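Local coordinates for Aac(6')-Ih protein (Acinetobacter baumannii, PDB 4E8O) that probably transfers the acetyl group of acetyl-coenzyme A to the 6'-amino group of aminoglycoside antibiotics, thereby inactivating the drugs, at residues Ser135-Asp140 with Ala146-Leu151; Glu100-Leu105 with Gly112-Leu117; Asp34-Arg39 with Asp48-Glu53; Cys40-Asp45 with Ile76-Ala81. All blocks are in the same frame, centred on the assembly; numbering follows the deposited sequence.

Contact 1 (Ser135-Asp140 with Ala146-Leu151); sequences SDAALD and AMHQAL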
loop_
_atom_site.group_PDB
_atom_site.type_symbol
_atom_site.label_atom_id
_atom_site.label_comp_id
_atom_site.label_asym_id
_atom_site.label_seq_id
_atom_site.Cartn_x
_atom_site.Cartn_y
_atom_site.Cartn_z
ATOM N N SER B 135 -4.536 8.641 -0.169
ATOM C CA SER B 135 -3.780 8.967 1.033
ATOM C C SER B 135 -4.211 7.974 2.095
ATOM O O SER B 135 -5.098 7.149 1.847
ATOM C CB SER B 135 -4.082 10.396 1.481
ATOM O OG SER B 135 -3.302 10.776 2.608
ATOM N N ASP B 136 -3.584 8.027 3.264
ATOM C CA ASP B 136 -4.028 7.190 4.373
ATOM C C ASP B 136 -3.702 7.854 5.703
ATOM O O ASP B 136 -2.996 8.863 5.742
ATOM C CB ASP B 136 -3.434 5.773 4.288
ATOM C CG ASP B 136 -1.929 5.745 4.510
ATOM O OD1 ASP B 136 -1.299 6.818 4.621
ATOM O OD2 ASP B 136 -1.365 4.636 4.566
ATOM N N ALA B 137 -4.225 7.291 6.784
ATOM C CA ALA B 137 -4.009 7.843 8.111
ATOM C C ALA B 137 -4.191 6.733 9.119
ATOM O O ALA B 137 -4.965 5.805 8.882
ATOM C CB ALA B 137 -4.996 8.943 8.383
ATOM N N ALA B 138 -3.493 6.829 10.246
ATOM C CA ALA B 138 -3.681 5.871 11.328
ATOM C C ALA B 138 -5.152 5.852 11.725
ATOM O O ALA B 138 -5.815 6.893 11.694
ATOM C CB ALA B 138 -2.812 6.234 12.520
ATOM N N LEU B 139 -5.663 4.677 12.087
ATOM C CA LEU B 139 -7.072 4.529 12.443
ATOM C C LEU B 139 -7.426 5.359 13.670
ATOM O O LEU B 139 -8.560 5.822 13.805
ATOM C CB LEU B 139 -7.412 3.049 12.675
ATOM C CG LEU B 139 -8.807 2.664 13.177
ATOM C CD1 LEU B 139 -9.893 3.102 12.211
ATOM C CD2 LEU B 139 -8.887 1.161 13.405
ATOM N N ASP B 140 -6.450 5.554 14.554
ATOM C CA ASP B 140 -6.684 6.272 15.807
ATOM C C ASP B 140 -6.472 7.787 15.707
ATOM O O ASP B 140 -6.562 8.497 16.710
ATOM C CB ASP B 140 -5.820 5.682 16.935
ATOM C CG ASP B 140 -4.333 5.950 16.743
ATOM O OD1 ASP B 140 -3.920 6.338 15.631
ATOM O OD2 ASP B 140 -3.567 5.761 17.714
ATOM N N ALA B 146 -10.479 14.138 9.764
ATOM C CA ALA B 146 -11.193 15.393 9.553
ATOM C C ALA B 146 -10.442 16.292 8.570
ATOM O O ALA B 146 -11.056 16.949 7.726
ATOM C CB ALA B 146 -11.431 16.108 10.876
ATOM N N MET B 147 -9.117 16.319 8.682
ATOM C CA MET B 147 -8.282 17.081 7.753
ATOM C C MET B 147 -8.402 16.574 6.316
ATOM O O MET B 147 -8.523 17.370 5.382
ATOM C CB MET B 147 -6.812 17.048 8.186
ATOM C CG MET B 147 -5.877 17.728 7.197
ATOM S SD MET B 147 -4.127 17.338 7.434
ATOM C CE MET B 147 -4.122 15.564 7.196
ATOM N N HIS B 148 -8.363 15.253 6.143
ATOM C CA HIS B 148 -8.491 14.655 4.813
ATOM C C HIS B 148 -9.816 15.021 4.159
ATOM O O HIS B 148 -9.857 15.336 2.972
ATOM C CB HIS B 148 -8.355 13.132 4.875
ATOM C CG HIS B 148 -6.946 12.645 4.768
ATOM N ND1 HIS B 148 -6.174 12.350 5.871
ATOM C CD2 HIS B 148 -6.167 12.403 3.687
ATOM C CE1 HIS B 148 -4.979 11.951 5.475
ATOM N NE2 HIS B 148 -4.948 11.975 4.155
ATOM N N GLN B 149 -10.901 14.967 4.924
ATOM C CA GLN B 149 -12.210 15.305 4.380
ATOM C C GLN B 149 -12.310 16.792 4.058
ATOM O O GLN B 149 -12.993 17.182 3.118
ATOM C CB GLN B 149 -13.326 14.860 5.334
ATOM C CG GLN B 149 -13.336 13.350 5.605
ATOM C CD GLN B 149 -14.438 12.930 6.561
ATOM O OE1 GLN B 149 -15.003 13.756 7.282
ATOM N NE2 GLN B 149 -14.751 11.640 6.571
ATOM N N ALA B 150 -11.608 17.618 4.826
ATOM C CA ALA B 150 -11.637 19.063 4.613
ATOM C C ALA B 150 -10.869 19.443 3.349
ATOM O O ALA B 150 -11.029 20.547 2.827
ATOM C CB ALA B 150 -11.076 19.790 5.821
ATOM N N LEU B 151 -10.031 18.522 2.874
ATOM C CA LEU B 151 -9.239 18.730 1.664
ATOM C C LEU B 151 -9.892 18.112 0.421
ATOM O O LEU B 151 -9.340 18.190 -0.680
ATOM C CB LEU B 151 -7.821 18.175 1.844
ATOM C CG LEU B 151 -6.919 18.932 2.826
ATOM C CD1 LEU B 151 -5.538 18.301 2.931
ATOM C CD2 LEU B 151 -6.809 20.386 2.416
#

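Contact 2 (Glu100-Leu105 with Gly112-Leu117); sequences EGIFVL and GIATGL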
loop_
_atom_site.group_PDB
_atom_site.type_symbol
_atom_site.label_atom_id
_atom_site.label_comp_id
_atom_site.label_asym_id
_atom_site.label_seq_id
_atom_site.Cartn_x
_atom_site.Cartn_y
_atom_site.Cartn_z
ATOM N N GLU B 100 2.020 11.455 0.857
ATOM C CA GLU B 100 2.915 10.841 1.823
ATOM C C GLU B 100 2.892 11.611 3.130
ATOM O O GLU B 100 2.971 11.017 4.204
ATOM C CB GLU B 100 4.338 10.775 1.270
ATOM C CG GLU B 100 4.456 10.038 -0.059
ATOM C CD GLU B 100 4.499 8.536 0.103
ATOM O OE1 GLU B 100 4.545 8.058 1.253
ATOM O OE2 GLU B 100 4.493 7.823 -0.927
ATOM N N GLY B 101 2.777 12.933 3.041
ATOM C CA GLY B 101 2.769 13.753 4.233
ATOM C C GLY B 101 2.430 15.195 3.945
ATOM O O GLY B 101 2.832 15.752 2.921
ATOM N N ILE B 102 1.683 15.801 4.857
ATOM C CA ILE B 102 1.399 17.220 4.774
ATOM C C ILE B 102 1.464 17.793 6.181
ATOM O O ILE B 102 1.040 17.148 7.145
ATOM C CB ILE B 102 0.025 17.480 4.118
ATOM C CG1 ILE B 102 -0.217 18.981 3.941
ATOM C CG2 ILE B 102 -1.090 16.794 4.905
ATOM C CD1 ILE B 102 -1.519 19.314 3.238
ATOM N N PHE B 103 2.030 18.986 6.311
ATOM C CA PHE B 103 2.096 19.633 7.608
ATOM C C PHE B 103 2.027 21.136 7.451
ATOM O O PHE B 103 2.810 21.720 6.707
ATOM C CB PHE B 103 3.381 19.261 8.346
ATOM C CG PHE B 103 3.614 20.072 9.585
ATOM C CD1 PHE B 103 2.934 19.779 10.757
ATOM C CD2 PHE B 103 4.500 21.137 9.574
ATOM C CE1 PHE B 103 3.138 20.533 11.900
ATOM C CE2 PHE B 103 4.710 21.892 10.707
ATOM C CZ PHE B 103 4.029 21.590 11.876
ATOM N N VAL B 104 1.086 21.754 8.153
ATOM C CA VAL B 104 0.972 23.202 8.193
ATOM C C VAL B 104 1.058 23.633 9.650
ATOM O O VAL B 104 0.447 23.004 10.518
ATOM C CB VAL B 104 -0.372 23.676 7.608
ATOM C CG1 VAL B 104 -0.434 25.194 7.575
ATOM C CG2 VAL B 104 -0.582 23.105 6.212
ATOM N N LEU B 105 1.831 24.682 9.925
ATOM C CA LEU B 105 1.862 25.268 11.264
ATOM C C LEU B 105 0.462 25.740 11.635
ATOM O O LEU B 105 -0.231 26.322 10.799
ATOM C CB LEU B 105 2.854 26.431 11.322
ATOM C CG LEU B 105 4.326 26.026 11.248
ATOM C CD1 LEU B 105 5.231 27.244 11.175
ATOM C CD2 LEU B 105 4.674 25.182 12.450
ATOM N N GLY B 112 -5.841 28.092 4.326
ATOM C CA GLY B 112 -6.112 27.173 3.238
ATOM C C GLY B 112 -4.918 26.979 2.323
ATOM O O GLY B 112 -5.080 26.736 1.125
ATOM N N ILE B 113 -3.717 27.093 2.882
ATOM C CA ILE B 113 -2.501 26.829 2.120
ATOM C C ILE B 113 -2.387 25.325 1.876
ATOM O O ILE B 113 -1.746 24.879 0.923
ATOM C CB ILE B 113 -1.243 27.368 2.847
ATOM C CG1 ILE B 113 -0.001 27.237 1.959
ATOM C CG2 ILE B 113 -1.032 26.654 4.175
ATOM C CD1 ILE B 113 -0.086 28.031 0.675
ATOM N N ALA B 114 -3.031 24.547 2.738
ATOM C CA ALA B 114 -3.080 23.101 2.574
ATOM C C ALA B 114 -3.856 22.734 1.309
ATOM O O ALA B 114 -3.504 21.787 0.611
ATOM C CB ALA B 114 -3.699 22.456 3.800
ATOM N N THR B 115 -4.915 23.489 1.022
ATOM C CA THR B 115 -5.676 23.312 -0.213
ATOM C C THR B 115 -4.793 23.608 -1.423
ATOM O O THR B 115 -4.796 22.859 -2.404
ATOM C CB THR B 115 -6.913 24.230 -0.242
ATOM O OG1 THR B 115 -7.833 23.816 0.776
ATOM C CG2 THR B 115 -7.604 24.167 -1.597
ATOM N N GLY B 116 -4.030 24.695 -1.340
ATOM C CA GLY B 116 -3.121 25.078 -2.405
ATOM C C GLY B 116 -2.028 24.053 -2.650
ATOM O O GLY B 116 -1.629 23.825 -3.794
ATOM N N LEU B 117 -1.529 23.444 -1.579
ATOM C CA LEU B 117 -0.487 22.430 -1.706
ATOM C C LEU B 117 -1.029 21.189 -2.413
ATOM O O LEU B 117 -0.398 20.656 -3.328
ATOM C CB LEU B 117 0.079 22.067 -0.329
ATOM C CG LEU B 117 0.989 23.100 0.343
ATOM C CD1 LEU B 117 1.095 22.829 1.836
ATOM C CD2 LEU B 117 2.366 23.086 -0.286
#

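Contact 3 (Asp34-Arg39 with Asp48-Glu53); sequences DWLALR and DVHLQE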
loop_
_atom_site.group_PDB
_atom_site.type_symbol
_atom_site.label_atom_id
_atom_site.label_comp_id
_atom_site.label_asym_id
_atom_site.label_seq_id
_atom_site.Cartn_x
_atom_site.Cartn_y
_atom_site.Cartn_z
ATOM N N ASP B 34 15.074 24.174 5.942
ATOM C CA ASP B 34 13.668 24.550 6.111
ATOM C C ASP B 34 12.759 23.327 6.018
ATOM O O ASP B 34 11.744 23.240 6.713
ATOM C CB ASP B 34 13.248 25.569 5.051
ATOM C CG ASP B 34 13.945 26.901 5.207
ATOM O OD1 ASP B 34 14.295 27.274 6.352
ATOM O OD2 ASP B 34 14.135 27.582 4.177
ATOM N N TRP B 35 13.125 22.397 5.141
ATOM C CA TRP B 35 12.366 21.169 4.930
ATOM C C TRP B 35 12.488 20.267 6.148
ATOM O O TRP B 35 11.494 19.711 6.619
ATOM C CB TRP B 35 12.880 20.447 3.679
ATOM C CG TRP B 35 12.094 19.219 3.283
ATOM C CD1 TRP B 35 10.891 18.809 3.787
ATOM C CD2 TRP B 35 12.470 18.244 2.300
ATOM N NE1 TRP B 35 10.500 17.640 3.178
ATOM C CE2 TRP B 35 11.450 17.274 2.260
ATOM C CE3 TRP B 35 13.568 18.103 1.446
ATOM C CZ2 TRP B 35 11.498 16.173 1.402
ATOM C CZ3 TRP B 35 13.615 17.015 0.596
ATOM C CH2 TRP B 35 12.587 16.062 0.579
ATOM N N LEU B 36 13.709 20.137 6.662
ATOM C CA LEU B 36 13.987 19.297 7.830
ATOM C C LEU B 36 13.251 19.787 9.072
ATOM O O LEU B 36 12.663 18.991 9.808
ATOM C CB LEU B 36 15.495 19.256 8.104
ATOM C CG LEU B 36 15.955 18.504 9.355
ATOM C CD1 LEU B 36 15.625 17.037 9.226
ATOM C CD2 LEU B 36 17.444 18.689 9.606
ATOM N N ALA B 37 13.288 21.097 9.296
ATOM C CA ALA B 37 12.662 21.707 10.466
ATOM C C ALA B 37 11.168 21.401 10.578
ATOM O O ALA B 37 10.658 21.192 11.679
ATOM C CB ALA B 37 12.904 23.212 10.466
ATOM N N LEU B 38 10.471 21.389 9.445
ATOM C CA LEU B 38 9.052 21.049 9.420
ATOM C C LEU B 38 8.842 19.539 9.405
ATOM O O LEU B 38 7.918 19.028 10.041
ATOM C CB LEU B 38 8.363 21.686 8.211
ATOM C CG LEU B 38 8.302 23.212 8.209
ATOM C CD1 LEU B 38 7.602 23.722 6.967
ATOM C CD2 LEU B 38 7.584 23.694 9.449
ATOM N N ARG B 39 9.705 18.833 8.677
ATOM C CA ARG B 39 9.620 17.381 8.557
ATOM C C ARG B 39 9.774 16.698 9.908
ATOM O O ARG B 39 9.151 15.666 10.159
ATOM C CB ARG B 39 10.699 16.866 7.597
ATOM C CG ARG B 39 10.361 15.557 6.909
ATOM C CD ARG B 39 11.394 15.217 5.844
ATOM N NE ARG B 39 10.903 14.213 4.906
ATOM C CZ ARG B 39 11.295 12.944 4.891
ATOM N NH1 ARG B 39 12.199 12.510 5.759
ATOM N NH2 ARG B 39 10.785 12.104 3.999
ATOM N N ASP B 48 19.965 12.402 10.573
ATOM C CA ASP B 48 20.631 11.757 9.446
ATOM C C ASP B 48 19.697 10.843 8.645
ATOM O O ASP B 48 19.841 10.731 7.427
ATOM C CB ASP B 48 21.859 10.979 9.920
ATOM C CG ASP B 48 22.714 10.485 8.771
ATOM O OD1 ASP B 48 23.325 11.327 8.075
ATOM O OD2 ASP B 48 22.791 9.256 8.570
ATOM N N VAL B 49 18.750 10.195 9.325
ATOM C CA VAL B 49 17.740 9.378 8.648
ATOM C C VAL B 49 16.892 10.251 7.729
ATOM O O VAL B 49 16.652 9.904 6.571
ATOM C CB VAL B 49 16.814 8.651 9.647
ATOM C CG1 VAL B 49 15.674 7.957 8.910
ATOM C CG2 VAL B 49 17.598 7.644 10.474
ATOM N N HIS B 50 16.434 11.382 8.258
ATOM C CA HIS B 50 15.694 12.368 7.471
ATOM C C HIS B 50 16.499 12.815 6.244
ATOM O O HIS B 50 16.049 12.667 5.106
ATOM C CB HIS B 50 15.371 13.597 8.330
ATOM C CG HIS B 50 14.122 13.470 9.149
ATOM N ND1 HIS B 50 12.867 13.407 8.585
ATOM C CD2 HIS B 50 13.936 13.437 10.490
ATOM C CE1 HIS B 50 11.961 13.319 9.544
ATOM N NE2 HIS B 50 12.583 13.337 10.707
ATOM N N LEU B 51 17.688 13.362 6.492
ATOM C CA LEU B 51 18.537 13.917 5.435
ATOM C C LEU B 51 18.894 12.901 4.354
ATOM O O LEU B 51 18.943 13.239 3.168
ATOM C CB LEU B 51 19.815 14.516 6.034
ATOM C CG LEU B 51 19.664 15.869 6.729
ATOM C CD1 LEU B 51 20.991 16.363 7.291
ATOM C CD2 LEU B 51 19.083 16.892 5.765
ATOM N N GLN B 52 19.149 11.663 4.765
ATOM C CA GLN B 52 19.472 10.598 3.825
ATOM C C GLN B 52 18.287 10.392 2.886
ATOM O O GLN B 52 18.459 10.223 1.681
ATOM C CB GLN B 52 19.793 9.307 4.585
ATOM C CG GLN B 52 20.990 8.523 4.055
ATOM C CD GLN B 52 21.442 7.435 5.017
ATOM O OE1 GLN B 52 21.211 7.521 6.224
ATOM N NE2 GLN B 52 22.088 6.404 4.485
ATOM N N GLU B 53 17.082 10.436 3.442
ATOM C CA GLU B 53 15.872 10.249 2.651
ATOM C C GLU B 53 15.579 11.477 1.791
ATOM O O GLU B 53 15.258 11.347 0.612
ATOM C CB GLU B 53 14.683 9.946 3.568
ATOM C CG GLU B 53 13.442 9.447 2.836
ATOM C CD GLU B 53 12.300 9.133 3.783
ATOM O OE1 GLU B 53 12.454 9.376 4.999
ATOM O OE2 GLU B 53 11.251 8.642 3.313
#

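Contact 4 (Cys40-Asp45 with Ile76-Ala81); sequences CLLWPD and IAMLEA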
loop_
_atom_site.group_PDB
_atom_site.type_symbol
_atom_site.label_atom_id
_atom_site.label_comp_id
_atom_site.label_asym_id
_atom_site.label_seq_id
_atom_site.Cartn_x
_atom_site.Cartn_y
_atom_site.Cartn_z
ATOM N N CYS B 40 10.601 17.270 10.779
ATOM C CA CYS B 40 10.834 16.672 12.094
ATOM C C CYS B 40 9.652 16.887 13.037
ATOM O O CYS B 40 9.500 16.168 14.027
ATOM C CB CYS B 40 12.130 17.199 12.720
ATOM S SG CYS B 40 12.015 18.847 13.466
ATOM N N LEU B 41 8.816 17.876 12.727
ATOM C CA LEU B 41 7.591 18.101 13.490
ATOM C C LEU B 41 6.548 17.071 13.077
ATOM O O LEU B 41 5.805 16.551 13.911
ATOM C CB LEU B 41 7.049 19.507 13.246
ATOM C CG LEU B 41 7.984 20.693 13.466
ATOM C CD1 LEU B 41 7.214 21.975 13.291
ATOM C CD2 LEU B 41 8.623 20.650 14.837
ATOM N N LEU B 42 6.502 16.784 11.778
ATOM C CA LEU B 42 5.571 15.802 11.237
ATOM C C LEU B 42 5.996 14.403 11.658
ATOM O O LEU B 42 5.229 13.673 12.290
ATOM C CB LEU B 42 5.517 15.905 9.709
ATOM C CG LEU B 42 4.496 15.040 8.964
ATOM C CD1 LEU B 42 3.097 15.282 9.502
ATOM C CD2 LEU B 42 4.536 15.313 7.465
ATOM N N TRP B 43 7.228 14.042 11.310
ATOM C CA TRP B 43 7.776 12.739 11.661
ATOM C C TRP B 43 9.054 12.901 12.476
ATOM O O TRP B 43 10.147 12.972 11.912
ATOM C CB TRP B 43 8.072 11.921 10.398
ATOM C CG TRP B 43 6.910 11.783 9.446
ATOM C CD1 TRP B 43 5.661 11.291 9.729
ATOM C CD2 TRP B 43 6.901 12.114 8.047
ATOM N NE1 TRP B 43 4.879 11.312 8.594
ATOM C CE2 TRP B 43 5.618 11.809 7.551
ATOM C CE3 TRP B 43 7.856 12.642 7.173
ATOM C CZ2 TRP B 43 5.266 12.016 6.214
ATOM C CZ3 TRP B 43 7.505 12.847 5.847
ATOM C CH2 TRP B 43 6.222 12.535 5.379
ATOM N N PRO B 44 8.922 12.970 13.811
ATOM C CA PRO B 44 10.107 13.043 14.675
ATOM C C PRO B 44 11.027 11.839 14.471
ATOM O O PRO B 44 10.601 10.704 14.685
ATOM C CB PRO B 44 9.509 13.014 16.087
ATOM C CG PRO B 44 8.142 13.592 15.923
ATOM C CD PRO B 44 7.668 13.116 14.575
ATOM N N ASP B 45 12.268 12.088 14.057
ATOM C CA ASP B 45 13.238 11.018 13.843
ATOM C C ASP B 45 14.659 11.569 13.823
ATOM O O ASP B 45 14.874 12.779 13.889
ATOM C CB ASP B 45 12.955 10.275 12.530
ATOM C CG ASP B 45 13.461 8.834 12.545
ATOM O OD1 ASP B 45 14.328 8.503 13.389
ATOM O OD2 ASP B 45 12.997 8.029 11.707
ATOM N N ILE B 76 6.409 27.623 6.427
ATOM C CA ILE B 76 5.297 27.388 7.346
ATOM C C ILE B 76 4.488 26.130 7.037
ATOM O O ILE B 76 3.604 25.757 7.810
ATOM C CB ILE B 76 4.362 28.632 7.465
ATOM C CG1 ILE B 76 3.888 29.120 6.089
ATOM C CG2 ILE B 76 5.061 29.757 8.210
ATOM C CD1 ILE B 76 2.649 28.410 5.551
ATOM N N ALA B 77 4.787 25.484 5.910
ATOM C CA ALA B 77 4.091 24.261 5.513
ATOM C C ALA B 77 4.913 23.430 4.533
ATOM O O ALA B 77 5.742 23.970 3.797
ATOM C CB ALA B 77 2.732 24.590 4.910
ATOM N N MET B 78 4.672 22.120 4.522
ATOM C CA MET B 78 5.339 21.211 3.591
ATOM C C MET B 78 4.392 20.106 3.152
ATOM O O MET B 78 3.451 19.769 3.870
ATOM C CB MET B 78 6.569 20.571 4.238
ATOM C CG MET B 78 6.267 19.837 5.535
ATOM S SD MET B 78 7.393 18.463 5.874
ATOM C CE MET B 78 6.587 17.147 4.965
ATOM N N LEU B 79 4.654 19.541 1.976
ATOM C CA LEU B 79 3.908 18.394 1.475
ATOM C C LEU B 79 4.872 17.456 0.761
ATOM O O LEU B 79 5.822 17.902 0.109
ATOM C CB LEU B 79 2.813 18.848 0.503
ATOM C CG LEU B 79 1.979 17.764 -0.193
ATOM C CD1 LEU B 79 0.579 18.268 -0.475
ATOM C CD2 LEU B 79 2.629 17.318 -1.491
ATOM N N GLU B 80 4.624 16.156 0.879
ATOM C CA GLU B 80 5.357 15.175 0.097
ATOM C C GLU B 80 4.351 14.248 -0.570
ATOM O O GLU B 80 3.366 13.846 0.046
ATOM C CB GLU B 80 6.338 14.392 0.986
ATOM C CG GLU B 80 7.347 15.288 1.705
ATOM C CD GLU B 80 8.371 14.523 2.525
ATOM O OE1 GLU B 80 8.580 13.312 2.277
ATOM O OE2 GLU B 80 8.983 15.144 3.423
ATOM N N ALA B 81 4.585 13.911 -1.831
ATOM C CA ALA B 81 3.674 13.018 -2.532
ATOM C C ALA B 81 4.468 12.123 -3.454
ATOM O O ALA B 81 5.630 12.406 -3.754
ATOM C CB ALA B 81 2.629 13.808 -3.314
#

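Contact 1 (Ser135-Asp140 with Ala146-Leu151)
NE2 of His148 lies 2.6 Å from OG of Ser135, a short hydrogen bond made at the edge of the imidazole, with the hydroxyl oxygen in the ring plane. Ser135 directs OG there by setting it anti to the backbone N (chi1 -177°), and its CB follows, 3.2 Å from the same NE2. The ring comes from helix 142-150, which runs nearly antiparallel to strand 132-138 (158° between the short axes). At a separation of 10.0 Å between those axes, His148 has to span the gap. CE1 of the ring also sits 4.2 Å from CB of Ala137, which approaches obliquely, as does the backbone oxygen of Asp136. This is the packing of the last helix of the GNAT fold against an edge strand of the chain's own sheet. At that edge, Ser135, Asp136 and Ala137 pair antiparallel with a strand of the second subunit, whose Phe162 stacks on the His148 ring; Phe153 of the same chain meets the ring edge-to-face. ND1 is hydrogen-bonded to the backbone O of Ser144. With both ring nitrogens engaged and aromatic neighbours around it, the imidazole is fixed in rotation, and its buried polar edges are satisfied beside the subunit interface.

Contact 2 (Glu100-Leu105 with Gly112-Leu117)
The methyl CB of Ala114 is the knob of this contact, and it drops into the dip between two strand side chains: CD1 of Ile102 lies 3.9 Å from it and CG2 of Val104 4.0 Å from it. Ile102 and Val104, two positions apart on strand 96-104, both point at the helix, while Phe103 between them points away. Ile102 reaches across because its longer branch runs trans all the way out to CD1 (chi1 -176°). Val104 straddles two helix residues. One branch, CG2, walls the hollow that receives Ala114; the other, CG1, touches CG2 of Ile113 at 3.7 Å, the two side chains meeting at a slant. Strand and helix are the first two elements of the beta-alpha-beta unit 96-104, 113-127, 132-138, their short axes 9.4 Å apart and 151° from parallel. Gly112, at the N-cap position with a positive phi of 68°, and Ala114 follow Arg109 in the spacing Arg-x-x-Gly-x-Ala, consistent with the coenzyme A pyrophosphate-binding motif of GNAT enzymes. CB of Ile113 faces the strand, but the far end of the side chain turns off to pack on Ala68 and Met22. Leu117, one turn further along the helix, also points at the strand, yet its side chain stops 4.6 Å short of it and fits instead over Ala77, Leu79 and Leu66.

Contact 3 (Asp34-Arg39 with Asp48-Glu53)
The helical excursion between the first two strands of the GNAT fold folds back on itself here, helix 32-42 meeting helix 47-57 chiefly through Arg39, His50, Glu53 and Leu36. The short axes pass 10.7 Å apart at 127°, and side chains make the contact. Arg39, extended from CG to NE, sends NH1 to two acceptors on the second helix. ND1 of His50 accepts one bond from it at 3.0 Å, moderately bent and slightly tilted from both planar groups. OE1 of Glu53 accepts the other at 3.2 Å, as part of a salt bridge. The oxygen lies in the guanidinium plane, whereas NH1 stands above the carboxylate plane, the two flat groups being turned 88° apart, so they do not pair side by side; one hydrogen bond, from NH1, joins them, with NH2 lying close to the carboxylate as well. The aliphatic part of Arg39 adds to the grip, its CD lying 3.6 Å from ND1 of His50. Leu36 supplies the apolar flank: trans about its first torsion (chi1 176°), it brings CD1 within 3.6 Å of CB of His50 and meets the ring obliquely. Arg39 has a stronger partner elsewhere, a salt bridge from NE to Glu80 on strand 75-84, so its guanidinium ties both helices to the sheet. Around this polar centre Trp35 packs on Met54 of helix 47-57 and on Met78 of strand 75-84, while Leu38 covers Ala75 and Met78, placing helix 32-42 between its partner helix and the sheet.

Contact 4 (Cys40-Asp45 with Ile76-Ala81)
Leu42, in the last turn of helix 32-42, touches Met78 on strand 75-84, a central strand of the GNAT sheet, and together with the edge of Trp43 on Glu80 this is the closely packed part of the contact. CD2 of Leu42 lies 3.7 Å from CE of Met78. The sulfur-containing chain gets there with CG over the backbone, flanked by both N and C (chi1 56°), and then bends at chi3, which turns its methyl group to the helix. The looser side shows in the approach of Trp43 CZ3 to Met78 CE, which only graze at 4.5 Å. Trp43, the first residue to leave helical geometry, is as a residue partly exposed; Pro44 and Asp45 are exposed and do not touch the strand, and Leu41, the residue before Leu42, is likewise exposed. The sheet side, by contrast, is buried, including Glu80. Its carboxylate has its polar partners elsewhere, a salt bridge to Arg39 and a hydrogen bond from Trp35, and the indole of Trp43 offers it only the C-H edge. Such an edge, slightly positive, probably suits a carboxylate better than a ring face would. The two flat groups stand 83° apart, with OE2 of Glu80 3.7 Å from CZ3 of Trp43.

How the contacts relate
Contacts 3 and 4 share helix 32-42 and have centres about 8 Å apart; Glu80 OE2 joins them, 2.6 Å from Arg39 NE and 2.9 Å from Trp35 NE1. Contact 4 passes into contact 2 through the pairing of strands 75-84 and 96-104, where Gly101 O lies 2.7 Å from Glu80 N. Contact 2 in turn meets contact 1, Leu151 CD2 packing 3.9 Å from Thr115 N, and their centres are about 12 Å apart. Contacts 1 and 3 lie on opposite sides of the chain's centre, about 23 Å between centres. By family analogy, acetyl-coenzyme A probably binds near the helix start of contact 2, between strands 96-104 and 132-138.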